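Long-range contacts in uncharacterized protein (Pseudomonas aeruginosa, PDB 4NG2), which probably acts as an antiactivator that restrains the quorum-sensing transcription regulator LasR: residues E[32-37]-E[53-58]; E[45-50]-E[91-96]; E[61-66]-E[99-104]. One frame throughout, in Å; residues are numbered along the deposited sequence.

Contact 1 of 3, residues E[32-37]-E[53-58]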
loop_
_atom_site.group_PDB
_atom_site.type_symbol
_atom_site.label_atom_id
_atom_site.label_comp_id
_atom_site.label_asym_id
_atom_site.label_seq_id
_atom_site.Cartn_x
_atom_site.Cartn_y
_atom_site.Cartn_z
ATOM N N VAL E 32 -2.184 -7.326 -15.556
ATOM C CA VAL E 32 -1.050 -8.226 -15.561
ATOM C C VAL E 32 -1.299 -9.382 -14.592
ATOM O O VAL E 32 -2.015 -9.219 -13.600
ATOM C CB VAL E 32 0.269 -7.491 -15.173
ATOM C CG1 VAL E 32 0.606 -6.386 -16.193
ATOM C CG2 VAL E 32 0.184 -6.932 -13.748
ATOM N N GLU E 33 -0.709 -10.547 -14.864
ATOM C CA GLU E 33 -0.955 -11.728 -14.038
ATOM C C GLU E 33 0.300 -12.288 -13.368
ATOM O O GLU E 33 1.344 -12.477 -14.003
ATOM C CB GLU E 33 -1.626 -12.839 -14.859
ATOM C CG GLU E 33 -2.454 -12.347 -16.047
ATOM C CD GLU E 33 -3.758 -11.689 -15.630
ATOM O OE1 GLU E 33 -4.349 -12.111 -14.605
ATOM O OE2 GLU E 33 -4.181 -10.746 -16.332
ATOM N N ILE E 34 0.174 -12.552 -12.073
ATOM C CA ILE E 34 1.156 -13.301 -11.315
ATOM C C ILE E 34 0.631 -14.730 -11.149
ATOM O O ILE E 34 -0.145 -15.018 -10.228
ATOM C CB ILE E 34 1.402 -12.656 -9.949
ATOM C CG1 ILE E 34 2.170 -11.339 -10.136
ATOM C CG2 ILE E 34 2.161 -13.617 -9.025
ATOM C CD1 ILE E 34 2.311 -10.543 -8.884
ATOM N N PRO E 35 1.055 -15.632 -12.053
ATOM C CA PRO E 35 0.543 -17.007 -12.111
ATOM C C PRO E 35 0.503 -17.660 -10.735
ATOM O O PRO E 35 1.227 -17.259 -9.833
ATOM C CB PRO E 35 1.558 -17.720 -13.008
ATOM C CG PRO E 35 2.149 -16.632 -13.850
ATOM C CD PRO E 35 2.183 -15.417 -12.980
ATOM N N PRO E 36 -0.372 -18.651 -10.570
ATOM C CA PRO E 36 -0.520 -19.421 -9.323
ATOM C C PRO E 36 0.709 -20.272 -8.938
ATOM O O PRO E 36 1.401 -20.785 -9.808
ATOM C CB PRO E 36 -1.737 -20.308 -9.607
ATOM C CG PRO E 36 -2.520 -19.546 -10.667
ATOM C CD PRO E 36 -1.465 -18.912 -11.527
ATOM N N ALA E 37 0.979 -20.406 -7.643
ATOM C CA ALA E 37 2.143 -21.163 -7.188
ATOM C C ALA E 37 1.720 -22.394 -6.418
ATOM O O ALA E 37 1.629 -23.497 -6.961
ATOM C CB ALA E 37 3.029 -20.304 -6.323
ATOM N N PRO E 53 6.219 -8.303 -18.736
ATOM C CA PRO E 53 7.617 -8.758 -18.649
ATOM C C PRO E 53 8.262 -8.394 -17.320
ATOM O O PRO E 53 8.831 -9.280 -16.690
ATOM C CB PRO E 53 8.318 -8.022 -19.787
ATOM C CG PRO E 53 7.201 -7.585 -20.739
ATOM C CD PRO E 53 6.004 -7.353 -19.846
ATOM N N ALA E 54 8.181 -7.139 -16.882
ATOM C CA ALA E 54 8.698 -6.827 -15.551
ATOM C C ALA E 54 8.066 -7.763 -14.535
ATOM O O ALA E 54 8.740 -8.285 -13.670
ATOM C CB ALA E 54 8.461 -5.373 -15.180
ATOM N N ILE E 55 6.770 -8.016 -14.646
ATOM C CA ILE E 55 6.136 -8.922 -13.685
ATOM C C ILE E 55 6.832 -10.290 -13.716
ATOM O O ILE E 55 7.336 -10.775 -12.685
ATOM C CB ILE E 55 4.585 -9.038 -13.897
ATOM C CG1 ILE E 55 3.892 -7.717 -13.532
ATOM C CG2 ILE E 55 3.986 -10.173 -13.058
ATOM C CD1 ILE E 55 3.719 -7.512 -12.048
ATOM N N ASP E 56 6.907 -10.899 -14.891
ATOM C CA ASP E 56 7.586 -12.197 -14.988
ATOM C C ASP E 56 9.051 -12.197 -14.541
ATOM O O ASP E 56 9.526 -13.195 -14.006
ATOM C CB ASP E 56 7.437 -12.809 -16.380
ATOM C CG ASP E 56 5.986 -13.160 -16.713
ATOM O OD1 ASP E 56 5.259 -13.688 -15.823
ATOM O OD2 ASP E 56 5.580 -12.908 -17.874
ATOM N N LYS E 57 9.771 -11.096 -14.731
ATOM C CA LYS E 57 11.158 -11.069 -14.276
ATOM C C LYS E 57 11.197 -11.165 -12.765
ATOM O O LYS E 57 12.056 -11.825 -12.192
ATOM C CB LYS E 57 11.921 -9.828 -14.764
ATOM C CG LYS E 57 13.447 -9.917 -14.521
ATOM C CD LYS E 57 14.197 -8.647 -14.955
ATOM C CE LYS E 57 14.007 -8.334 -16.448
ATOM N NZ LYS E 57 14.939 -7.263 -16.929
ATOM N N GLY E 58 10.252 -10.508 -12.116
ATOM C CA GLY E 58 10.140 -10.624 -10.674
ATOM C C GLY E 58 9.666 -11.995 -10.209
ATOM O O GLY E 58 10.057 -12.445 -9.135
#
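I55 of helix 53-58 meets the strand residues V32 and I34 with different branches of one side chain, and these two pairs make up the tight part of the contact. The branching is set at chi1 (-69°), which lays CG1 beside the backbone N and sends CG2 anti to it. CG1 faces V32, whose CG2 methyl lies 3.8 Å from I55 CG1 and 4.0 Å from I55 CD1, the two side chains meeting at a slant. CG2 faces I34 instead: I34 CG1 stands 3.6 Å from I55 CG2, and here the side chains cross at about a right angle. The same I55 CG2 methyl also sits 3.6 Å from E33 O, so it abuts strand backbone as well as side chain. All three aliphatic residues are buried.

The geometry is looser where the polar groups lie. D56 turns its carboxylate in the direction of the strand, yet D56 OD1 stops 4.5 Å from E33 O, and two acceptors gain no bond from such proximity. E33 is exposed and its CB points away from the helix, while the chain beyond I34 continues as the proline pair P35 and P36 on the exposed side.

The axes of strand 32-34 and helix 53-58 are 8.5 Å apart and run only 10° from parallel, so the strand lies along the helix. Beside it in the sheet, strand 43-46 pairs through backbone bonds of V32 with L45 and I34 with L43, and helix 88-107 closes another side, with T100 against I34 and A93 against A54.

Contact 2 of 3, residues E[45-50]-E[91-96]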
loop_
_atom_site.group_PDB
_atom_site.type_symbol
_atom_site.label_atom_id
_atom_site.label_comp_id
_atom_site.label_asym_id
_atom_site.label_seq_id
_atom_site.Cartn_x
_atom_site.Cartn_y
_atom_site.Cartn_z
ATOM N N LEU E 45 -3.848 -7.991 -11.445
ATOM C CA LEU E 45 -3.411 -6.700 -10.917
ATOM C C LEU E 45 -3.427 -5.667 -12.018
ATOM O O LEU E 45 -2.902 -5.917 -13.090
ATOM C CB LEU E 45 -1.975 -6.840 -10.409
ATOM C CG LEU E 45 -1.605 -6.867 -8.926
ATOM C CD1 LEU E 45 -2.768 -7.240 -8.046
ATOM C CD2 LEU E 45 -0.370 -7.769 -8.677
ATOM N N LEU E 46 -4.028 -4.511 -11.763
ATOM C CA LEU E 46 -4.053 -3.425 -12.743
ATOM C C LEU E 46 -2.836 -2.536 -12.578
ATOM O O LEU E 46 -2.564 -2.079 -11.475
ATOM C CB LEU E 46 -5.300 -2.573 -12.554
ATOM C CG LEU E 46 -5.167 -1.144 -13.057
ATOM C CD1 LEU E 46 -5.286 -1.125 -14.552
ATOM C CD2 LEU E 46 -6.247 -0.285 -12.438
ATOM N N TRP E 47 -2.113 -2.293 -13.671
ATOM C CA TRP E 47 -0.879 -1.499 -13.645
ATOM C C TRP E 47 -1.021 -0.310 -14.578
ATOM O O TRP E 47 -1.657 -0.418 -15.622
ATOM C CB TRP E 47 0.319 -2.337 -14.073
ATOM C CG TRP E 47 1.558 -2.059 -13.296
ATOM C CD1 TRP E 47 2.622 -1.278 -13.676
ATOM C CD2 TRP E 47 1.878 -2.566 -12.002
ATOM N NE1 TRP E 47 3.570 -1.264 -12.691
ATOM C CE2 TRP E 47 3.144 -2.054 -11.653
ATOM C CE3 TRP E 47 1.215 -3.401 -11.097
ATOM C CZ2 TRP E 47 3.755 -2.344 -10.431
ATOM C CZ3 TRP E 47 1.824 -3.691 -9.891
ATOM C CH2 TRP E 47 3.078 -3.168 -9.567
ATOM N N PRO E 48 -0.447 0.836 -14.192
ATOM C CA PRO E 48 -0.599 2.074 -14.960
ATOM C C PRO E 48 0.006 1.988 -16.352
ATOM O O PRO E 48 -0.360 2.785 -17.217
ATOM C CB PRO E 48 0.157 3.111 -14.118
ATOM C CG PRO E 48 0.089 2.561 -12.717
ATOM C CD PRO E 48 0.199 1.067 -12.890
ATOM N N VAL E 49 0.935 1.061 -16.553
ATOM C CA VAL E 49 1.515 0.862 -17.865
ATOM C C VAL E 49 1.625 -0.623 -18.112
ATOM O O VAL E 49 1.603 -1.405 -17.161
ATOM C CB VAL E 49 2.918 1.497 -17.980
ATOM C CG1 VAL E 49 2.895 2.920 -17.470
ATOM C CG2 VAL E 49 3.938 0.676 -17.225
ATOM N N PRO E 50 1.741 -1.022 -19.392
ATOM C CA PRO E 50 1.950 -2.447 -19.664
ATOM C C PRO E 50 3.259 -2.865 -19.017
ATOM O O PRO E 50 4.268 -2.177 -19.178
ATOM C CB PRO E 50 2.044 -2.511 -21.197
ATOM C CG PRO E 50 2.423 -1.129 -21.629
ATOM C CD PRO E 50 1.804 -0.200 -20.618
ATOM N N LYS E 91 10.326 -1.321 -11.999
ATOM C CA LYS E 91 10.943 -1.751 -10.759
ATOM C C LYS E 91 9.843 -2.184 -9.803
ATOM O O LYS E 91 9.957 -3.210 -9.134
ATOM C CB LYS E 91 11.800 -0.643 -10.134
ATOM C CG LYS E 91 13.069 -0.301 -10.896
ATOM C CD LYS E 91 13.751 0.950 -10.298
ATOM C CE LYS E 91 14.910 1.447 -11.179
ATOM N NZ LYS E 91 15.921 0.398 -11.421
ATOM N N THR E 92 8.762 -1.420 -9.735
ATOM C CA THR E 92 7.755 -1.744 -8.743
ATOM C C THR E 92 6.920 -2.931 -9.197
ATOM O O THR E 92 6.377 -3.644 -8.371
ATOM C CB THR E 92 6.875 -0.530 -8.337
ATOM O OG1 THR E 92 6.245 0.034 -9.487
ATOM C CG2 THR E 92 7.720 0.527 -7.688
ATOM N N ALA E 93 6.824 -3.154 -10.503
ATOM C CA ALA E 93 6.138 -4.343 -10.990
ATOM C C ALA E 93 6.945 -5.564 -10.599
ATOM O O ALA E 93 6.392 -6.586 -10.187
ATOM C CB ALA E 93 5.943 -4.285 -12.488
ATOM N N PHE E 94 8.264 -5.442 -10.709
ATOM C CA PHE E 94 9.161 -6.520 -10.337
ATOM C C PHE E 94 9.101 -6.768 -8.836
ATOM O O PHE E 94 9.163 -7.908 -8.397
ATOM C CB PHE E 94 10.591 -6.186 -10.783
ATOM C CG PHE E 94 11.646 -7.045 -10.157
ATOM C CD1 PHE E 94 12.042 -6.842 -8.851
ATOM C CD2 PHE E 94 12.240 -8.064 -10.876
ATOM C CE1 PHE E 94 13.016 -7.635 -8.263
ATOM C CE2 PHE E 94 13.218 -8.869 -10.292
ATOM C CZ PHE E 94 13.604 -8.647 -8.971
ATOM N N GLU E 95 8.998 -5.716 -8.038
ATOM C CA GLU E 95 8.975 -5.900 -6.589
ATOM C C GLU E 95 7.704 -6.607 -6.155
ATOM O O GLU E 95 7.738 -7.512 -5.319
ATOM C CB GLU E 95 9.039 -4.562 -5.860
ATOM C CG GLU E 95 10.259 -3.731 -6.161
ATOM C CD GLU E 95 10.228 -2.383 -5.464
ATOM O OE1 GLU E 95 9.121 -1.870 -5.147
ATOM O OE2 GLU E 95 11.319 -1.837 -5.226
ATOM N N VAL E 96 6.580 -6.157 -6.715
ATOM C CA VAL E 96 5.287 -6.734 -6.405
ATOM C C VAL E 96 5.282 -8.222 -6.790
ATOM O O VAL E 96 4.893 -9.060 -5.989
ATOM C CB VAL E 96 4.106 -5.943 -7.057
ATOM C CG1 VAL E 96 2.796 -6.701 -6.913
ATOM C CG2 VAL E 96 3.961 -4.585 -6.408
#
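At the exit of strand 43-46 from the two-stranded antiparallel sheet, W47 presents its indole to helix 91-96, while L45, two residues earlier, reaches V96, which W47 also touches. The benzo end of the indole does the touching. A93 CB stands 3.4 Å above the plane on one face, offset toward the rim, and is 3.6 Å from W47 CZ2. V96 approaches differently: its CG2 methyl lies in the ring plane at the edge, 3.6 Å from W47 CH2. T92 adds its hydroxyl, with OG1 3.6 Å from W47 CZ2, and its carbonyl, with T92 O 3.5 Å from W47 CH2.

V96 divides its two methyls between two partners. With chi1 at 170°, CG1 is anti to the backbone N and meets L45 CD2 tip to tip at 3.8 Å, which leaves CG2 for the tryptophan edge. This is packing of a sheet end against the long C-terminal helix of the QslA fold, hydrophobic across the two segments. The indole is nevertheless held by a polar bond as well: W47 NE1 donates to M89 O in the first turn of helix 88-107, which would limit rotation of the ring over A93. The single hydroxyl proton of T92 is shared weakly between P88 O and M89 O in that turn, or alternates between them.

A chain of a different protein packs apolar side chains on L45, W47, V49 and T92, and bonds to L46, so this buried seam lies at a heteromeric interface. V96 also touches W75 of the second QslA subunit.

Contact 3 of 3, residues E[61-66]-E[99-104]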
loop_
_atom_site.group_PDB
_atom_site.type_symbol
_atom_site.label_atom_id
_atom_site.label_comp_id
_atom_site.label_asym_id
_atom_site.label_seq_id
_atom_site.Cartn_x
_atom_site.Cartn_y
_atom_site.Cartn_z
ATOM N N GLN E 61 12.736 -14.384 -11.012
ATOM C CA GLN E 61 13.823 -14.033 -10.120
ATOM C C GLN E 61 13.643 -14.671 -8.760
ATOM O O GLN E 61 14.600 -15.130 -8.164
ATOM C CB GLN E 61 13.929 -12.524 -9.932
ATOM C CG GLN E 61 15.144 -12.166 -9.140
ATOM C CD GLN E 61 16.366 -12.806 -9.746
ATOM O OE1 GLN E 61 16.987 -12.255 -10.670
ATOM N NE2 GLN E 61 16.704 -14.002 -9.260
ATOM N N ALA E 62 12.414 -14.658 -8.265
ATOM C CA ALA E 62 12.092 -15.188 -6.936
ATOM C C ALA E 62 12.083 -16.722 -6.896
ATOM O O ALA E 62 12.529 -17.333 -5.921
ATOM C CB ALA E 62 10.741 -14.642 -6.466
ATOM N N GLU E 63 11.558 -17.341 -7.949
ATOM C CA GLU E 63 11.675 -18.797 -8.081
ATOM C C GLU E 63 13.135 -19.270 -8.154
ATOM O O GLU E 63 13.530 -20.150 -7.388
ATOM C CB GLU E 63 10.842 -19.327 -9.246
ATOM C CG GLU E 63 9.365 -19.226 -8.958
ATOM C CD GLU E 63 8.512 -19.825 -10.035
ATOM O OE1 GLU E 63 7.439 -20.359 -9.702
ATOM O OE2 GLU E 63 8.906 -19.752 -11.213
ATOM N N ASN E 64 13.934 -18.673 -9.046
ATOM C CA ASN E 64 15.356 -18.997 -9.116
ATOM C C ASN E 64 15.983 -19.084 -7.732
ATOM O O ASN E 64 16.768 -19.985 -7.467
ATOM C CB ASN E 64 16.137 -17.984 -9.956
ATOM C CG ASN E 64 15.879 -18.130 -11.445
ATOM O OD1 ASN E 64 15.118 -18.997 -11.875
ATOM N ND2 ASN E 64 16.497 -17.265 -12.236
ATOM N N TRP E 65 15.651 -18.162 -6.838
ATOM C CA TRP E 65 16.283 -18.205 -5.515
ATOM C C TRP E 65 15.685 -19.335 -4.696
ATOM O O TRP E 65 16.371 -19.969 -3.889
ATOM C CB TRP E 65 16.144 -16.875 -4.766
ATOM C CG TRP E 65 16.812 -16.848 -3.405
ATOM C CD1 TRP E 65 18.096 -16.452 -3.116
ATOM C CD2 TRP E 65 16.223 -17.219 -2.157
ATOM N NE1 TRP E 65 18.332 -16.559 -1.767
ATOM C CE2 TRP E 65 17.196 -17.030 -1.160
ATOM C CE3 TRP E 65 14.961 -17.694 -1.786
ATOM C CZ2 TRP E 65 16.944 -17.306 0.187
ATOM C CZ3 TRP E 65 14.715 -17.968 -0.456
ATOM C CH2 TRP E 65 15.700 -17.779 0.514
ATOM N N LEU E 66 14.399 -19.597 -4.886
ATOM C CA LEU E 66 13.784 -20.683 -4.133
ATOM C C LEU E 66 14.329 -22.044 -4.607
ATOM O O LEU E 66 14.821 -22.844 -3.801
ATOM C CB LEU E 66 12.261 -20.594 -4.190
ATOM C CG LEU E 66 11.736 -19.398 -3.392
ATOM C CD1 LEU E 66 10.254 -19.239 -3.564
ATOM C CD2 LEU E 66 12.095 -19.529 -1.917
ATOM N N LEU E 99 7.730 -10.416 -4.539
ATOM C CA LEU E 99 7.260 -10.546 -3.165
ATOM C C LEU E 99 6.011 -11.421 -3.092
ATOM O O LEU E 99 5.868 -12.215 -2.180
ATOM C CB LEU E 99 7.059 -9.169 -2.527
ATOM C CG LEU E 99 8.398 -8.578 -2.051
ATOM C CD1 LEU E 99 8.403 -7.054 -1.991
ATOM C CD2 LEU E 99 8.776 -9.154 -0.702
ATOM N N THR E 100 5.133 -11.305 -4.079
ATOM C CA THR E 100 3.970 -12.176 -4.154
ATOM C C THR E 100 4.387 -13.639 -4.258
ATOM O O THR E 100 3.773 -14.522 -3.640
ATOM C CB THR E 100 3.089 -11.825 -5.338
ATOM O OG1 THR E 100 2.512 -10.537 -5.117
ATOM C CG2 THR E 100 1.978 -12.837 -5.488
ATOM N N ARG E 101 5.440 -13.884 -5.032
ATOM C CA ARG E 101 6.018 -15.217 -5.138
ATOM C C ARG E 101 6.606 -15.692 -3.808
ATOM O O ARG E 101 6.512 -16.874 -3.485
ATOM C CB ARG E 101 7.056 -15.293 -6.263
ATOM C CG ARG E 101 7.461 -16.722 -6.585
ATOM C CD ARG E 101 6.233 -17.634 -6.627
ATOM N NE ARG E 101 6.570 -19.050 -6.773
ATOM C CZ ARG E 101 6.661 -19.920 -5.765
ATOM N NH1 ARG E 101 6.445 -19.534 -4.515
ATOM N NH2 ARG E 101 6.974 -21.186 -6.008
ATOM N N LEU E 102 7.201 -14.787 -3.031
ATOM C CA LEU E 102 7.685 -15.166 -1.694
ATOM C C LEU E 102 6.537 -15.280 -0.676
ATOM O O LEU E 102 6.757 -15.632 0.497
ATOM C CB LEU E 102 8.716 -14.176 -1.154
ATOM C CG LEU E 102 10.001 -13.826 -1.896
ATOM C CD1 LEU E 102 10.922 -13.111 -0.931
ATOM C CD2 LEU E 102 10.680 -15.059 -2.442
ATOM N N GLN E 103 5.324 -14.944 -1.109
ATOM C CA GLN E 103 4.152 -15.057 -0.254
ATOM C C GLN E 103 3.513 -16.409 -0.539
ATOM O O GLN E 103 3.332 -17.232 0.365
ATOM C CB GLN E 103 3.170 -13.935 -0.560
ATOM C CG GLN E 103 1.723 -14.224 -0.181
ATOM C CD GLN E 103 0.887 -12.965 -0.173
ATOM O OE1 GLN E 103 0.988 -12.149 0.752
ATOM N NE2 GLN E 103 0.071 -12.781 -1.210
ATOM N N GLN E 104 3.194 -16.627 -1.814
ATOM C CA GLN E 104 2.737 -17.920 -2.287
ATOM C C GLN E 104 3.465 -19.071 -1.594
ATOM O O GLN E 104 2.838 -20.071 -1.269
ATOM C CB GLN E 104 2.907 -18.030 -3.803
ATOM C CG GLN E 104 1.737 -17.494 -4.622
ATOM C CD GLN E 104 2.112 -17.304 -6.086
ATOM O OE1 GLN E 104 3.298 -17.297 -6.443
ATOM N NE2 GLN E 104 1.108 -17.146 -6.945
#
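The guanidinium of R101 receives E63 at its edge and L66 over one face. E63 OE1 lies in the guanidinium plane, 3.3 Å from R101 NE, and the N-H...O angle of 171° makes the bond straight though long and therefore weak. R101 NH2 is farther from the same oxygen, at 3.8 Å, and the carboxylate plane is turned 74° from the guanidinium, so the salt bridge rests on NE rather than on a two-pronged pairing. Over the face, L66 CD1 comes within 3.9 Å of R101 NH1.

A bend at chi2 takes the arginine chain out of full extension, and its base packs closely: A62 CB is 3.7 Å from R101 CB. A62 CB also meets L102 CD2 at 4.0 Å, on the apolar side of the pairing. The helix axes are 9.1 Å apart and are inclined by 43°, and the nearest CA atoms across the pair, A62 CA and R101 CA, are 6.3 Å apart.

Near R101, R105 brings a second positive charge close to NH2. E63 probably offsets part of that repulsion, but one weak bond suggests that aliphatic packing bears much of this helix pairing.

Overall arrangement
Two helices and one sheet link the contacts: contacts 1 and 3 use helix 52-66, contacts 2 and 3 use helix 88-107, and contacts 1 and 2 reach neighbouring strands of one sheet. The centres of contacts 1 and 2 are about 9 Å apart, bridged by I55 CD1 to A93 O at 3.4 Å and by F94 packing on G58. The centres of contacts 1 and 3 are about 10 Å apart, and Q104 NE2 probably bonds P35 O at 2.9 Å. Contacts 2 and 3, about 16 Å apart between centres, lie on opposite sides of the chain's centre, yet both touch the second subunit. Contact 2 additionally faces the partner protein, whereas the two segments of contact 1 touch no other chain.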